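Local coordinates for protein enoyl-CoA hydratase (Bacillus halodurans, PDB 3LKE) that probably catalyses the hydration of the double bond of enoyl-CoA thioesters, as a member of the crotonase-like enoyl-CoA hydratase/isomerase family, at residues A[85-90]-A[145-150]. Numbering follows the deposited sequence.
Sequences EVLHVL and PDLGAS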
ATOM      1  N   GLU A  85      12.793 -11.197  27.519  1.00 33.65           N
ATOM      2  CA  GLU A  85      12.484 -10.098  28.428  1.00 31.60           C
ATOM      3  C   GLU A  85      12.617  -8.737  27.739  1.00 32.17           C
ATOM      4  O   GLU A  85      11.713  -7.903  27.831  1.00 32.71           O
ATOM      5  CB  GLU A  85      13.385 -10.160  29.670  1.00 37.58           C
ATOM      6  CG  GLU A  85      13.296  -8.941  30.570  1.00 41.25           C
ATOM      7  CD  GLU A  85      14.174  -9.075  31.811  1.00 45.67           C
ATOM      8  OE1 GLU A  85      14.436 -10.226  32.236  1.00 49.58           O
ATOM      9  OE2 GLU A  85      14.595  -8.030  32.355  1.00 47.65           O
ATOM     10  N   VAL A  86      13.732  -8.515  27.046  1.00 29.74           N
ATOM     11  CA  VAL A  86      13.975  -7.213  26.431  1.00 30.41           C
ATOM     12  C   VAL A  86      13.077  -7.005  25.205  1.00 28.07           C
ATOM     13  O   VAL A  86      12.564  -5.910  24.985  1.00 27.53           O
ATOM     14  CB  VAL A  86      15.465  -6.995  26.068  1.00 32.78           C
ATOM     15  CG1 VAL A  86      15.932  -8.002  25.057  1.00 32.63           C
ATOM     16  CG2 VAL A  86      15.688  -5.575  25.548  1.00 32.88           C
ATOM     17  N   LEU A  87      12.875  -8.067  24.435  1.00 27.43           N
ATOM     18  CA  LEU A  87      11.966  -8.008  23.299  1.00 29.70           C
ATOM     19  C   LEU A  87      10.572  -7.656  23.784  1.00 27.67           C
ATOM     20  O   LEU A  87       9.864  -6.878  23.152  1.00 26.46           O
ATOM     21  CB  LEU A  87      11.957  -9.337  22.540  1.00 27.13           C
ATOM     22  CG  LEU A  87      13.215  -9.535  21.698  1.00 28.15           C
ATOM     23  CD1 LEU A  87      13.276 -10.938  21.091  1.00 31.88           C
ATOM     24  CD2 LEU A  87      13.300  -8.454  20.606  1.00 29.51           C
ATOM     25  N   HIS A  88      10.195  -8.215  24.928  1.00 25.34           N
ATOM     26  CA  HIS A  88       8.867  -8.006  25.471  1.00 28.16           C
ATOM     27  C   HIS A  88       8.630  -6.526  25.771  1.00 29.07           C
ATOM     28  O   HIS A  88       7.619  -5.953  25.365  1.00 28.01           O
ATOM     29  CB  HIS A  88       8.666  -8.873  26.726  1.00 33.00           C
ATOM     30  CG  HIS A  88       7.342  -8.677  27.400  1.00 34.40           C
ATOM     31  ND1 HIS A  88       6.161  -9.158  26.876  1.00 42.96           N
ATOM     32  CD2 HIS A  88       7.015  -8.068  28.564  1.00 43.70           C
ATOM     33  CE1 HIS A  88       5.162  -8.842  27.681  1.00 40.03           C
ATOM     34  NE2 HIS A  88       5.653  -8.185  28.715  1.00 45.75           N
ATOM     35  N   VAL A  89       9.571  -5.913  26.484  1.00 31.62           N
ATOM     36  CA  VAL A  89       9.453  -4.510  26.852  1.00 24.59           C
ATOM     37  C   VAL A  89       9.518  -3.614  25.616  1.00 25.25           C
ATOM     38  O   VAL A  89       8.702  -2.716  25.449  1.00 24.35           O
ATOM     39  CB  VAL A  89      10.545  -4.098  27.865  1.00 25.34           C
ATOM     40  CG1 VAL A  89      10.421  -2.625  28.211  1.00 28.09           C
ATOM     41  CG2 VAL A  89      10.434  -4.948  29.130  1.00 34.61           C
ATOM     42  N   LEU A  90      10.478  -3.874  24.738  1.00 25.78           N
ATOM     43  CA  LEU A  90      10.633  -3.031  23.553  1.00 23.02           C
ATOM     44  C   LEU A  90       9.485  -3.210  22.560  1.00 22.41           C
ATOM     45  O   LEU A  90       9.058  -2.247  21.940  1.00 24.69           O
ATOM     46  CB  LEU A  90      11.986  -3.260  22.884  1.00 23.66           C
ATOM     47  CG  LEU A  90      13.219  -2.889  23.721  1.00 24.53           C
ATOM     48  CD1 LEU A  90      14.499  -3.220  22.969  1.00 24.78           C
ATOM     49  CD2 LEU A  90      13.194  -1.417  24.135  1.00 24.46           C
ATOM     50  N   PRO A 145      14.505  -8.995  11.036  1.00 23.67           N
ATOM     51  CA  PRO A 145      14.129  -7.673  11.550  1.00 24.03           C
ATOM     52  C   PRO A 145      13.218  -7.816  12.751  1.00 27.60           C
ATOM     53  O   PRO A 145      12.364  -8.705  12.778  1.00 28.14           O
ATOM     54  CB  PRO A 145      13.345  -7.047  10.394  1.00 22.13           C
ATOM     55  CG  PRO A 145      13.605  -7.933   9.200  1.00 25.40           C
ATOM     56  CD  PRO A 145      13.889  -9.288   9.733  1.00 24.43           C
ATOM     57  N   ASP A 146      13.403  -6.946  13.736  1.00 22.76           N
ATOM     58  CA  ASP A 146      12.579  -6.972  14.926  1.00 21.40           C
ATOM     59  C   ASP A 146      12.096  -5.570  15.298  1.00 22.72           C
ATOM     60  O   ASP A 146      12.251  -4.621  14.513  1.00 22.48           O
ATOM     61  CB  ASP A 146      13.359  -7.597  16.082  1.00 25.11           C
ATOM     62  CG  ASP A 146      14.526  -6.731  16.521  1.00 27.71           C
ATOM     63  OD1 ASP A 146      14.850  -5.753  15.804  1.00 26.14           O
ATOM     64  OD2 ASP A 146      15.117  -7.022  17.579  1.00 27.57           O
ATOM     65  N   LEU A 147      11.496  -5.459  16.485  1.00 23.44           N
ATOM     66  CA  LEU A 147      10.897  -4.210  16.975  1.00 20.78           C
ATOM     67  C   LEU A 147       9.929  -3.582  15.975  1.00 22.59           C
ATOM     68  O   LEU A 147       9.822  -2.356  15.868  1.00 21.25           O
ATOM     69  CB  LEU A 147      11.982  -3.222  17.388  1.00 22.65           C
ATOM     70  CG  LEU A 147      12.983  -3.851  18.363  1.00 24.99           C
ATOM     71  CD1 LEU A 147      13.898  -2.777  18.946  1.00 22.72           C
ATOM     72  CD2 LEU A 147      12.276  -4.605  19.481  1.00 24.07           C
ATOM     73  N   GLY A 148       9.215  -4.441  15.252  1.00 18.92           N
ATOM     74  CA  GLY A 148       8.219  -3.994  14.286  1.00 22.20           C
ATOM     75  C   GLY A 148       8.723  -3.736  12.877  1.00 19.78           C
ATOM     76  O   GLY A 148       7.926  -3.459  11.972  1.00 21.65           O
ATOM     77  N   ALA A 149      10.032  -3.814  12.667  1.00 20.18           N
ATOM     78  CA  ALA A 149      10.608  -3.448  11.380  1.00 18.40           C
ATOM     79  C   ALA A 149      10.021  -4.288  10.224  1.00 19.20           C
ATOM     80  O   ALA A 149       9.832  -3.782   9.103  1.00 20.70           O
ATOM     81  CB  ALA A 149      12.123  -3.578  11.421  1.00 19.53           C
ATOM     82  N   SER A 150       9.728  -5.559  10.502  1.00 22.25           N
ATOM     83  CA  SER A 150       9.143  -6.422   9.473  1.00 20.06           C
ATOM     84  C   SER A 150       7.703  -6.045   9.132  1.00 22.12           C
ATOM     85  O   SER A 150       7.209  -6.411   8.065  1.00 23.45           O
ATOM     86  CB  SER A 150       9.238  -7.910   9.853  1.00 22.00           C
ATOM     87  OG  SER A 150       8.257  -8.267  10.817  1.00 23.97           O
TER
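Leu90, on a regular turn of helix 81-98, lies across from Leu147 at the apex of a tight turn, their CA atoms 6.7 Å apart. Residues 146-149 form a type I' turn, closed by a hydrogen bond of 3.0 Å from Ala149 N to Asp146 O. Leu147 takes left-handed backbone angles there, and Gly148 follows as N-cap of helix 149-157. No hydrogen bond joins the two segments.

The Leu147 side chain does most of the touching. Its CD2 meets Leu90 CB at 3.7 Å and Leu87 CD2 at 4.1 Å, leucines three residues apart on one side of the helix, while its CD1 rests against Leu90 CD1, also at 4.1 Å. Within the crotonase-like fold, this buried patch joins helix 81-98 to the loop leading into helix 149-157; Leu28 touches both Leu90 and Leu147, and helix 223-241 packs Thr235 on Leu87. Glu234 of that helix accepts a hydrogen bond from Gly148 N.

Asp146 CB points at the helix, and the near-planar chi2 of -11° sets OD2 as the oxygen facing Leu87. OD2 comes 3.8 Å from Leu87 CD2, a plain van der Waals approach with the two side chains nearly perpendicular.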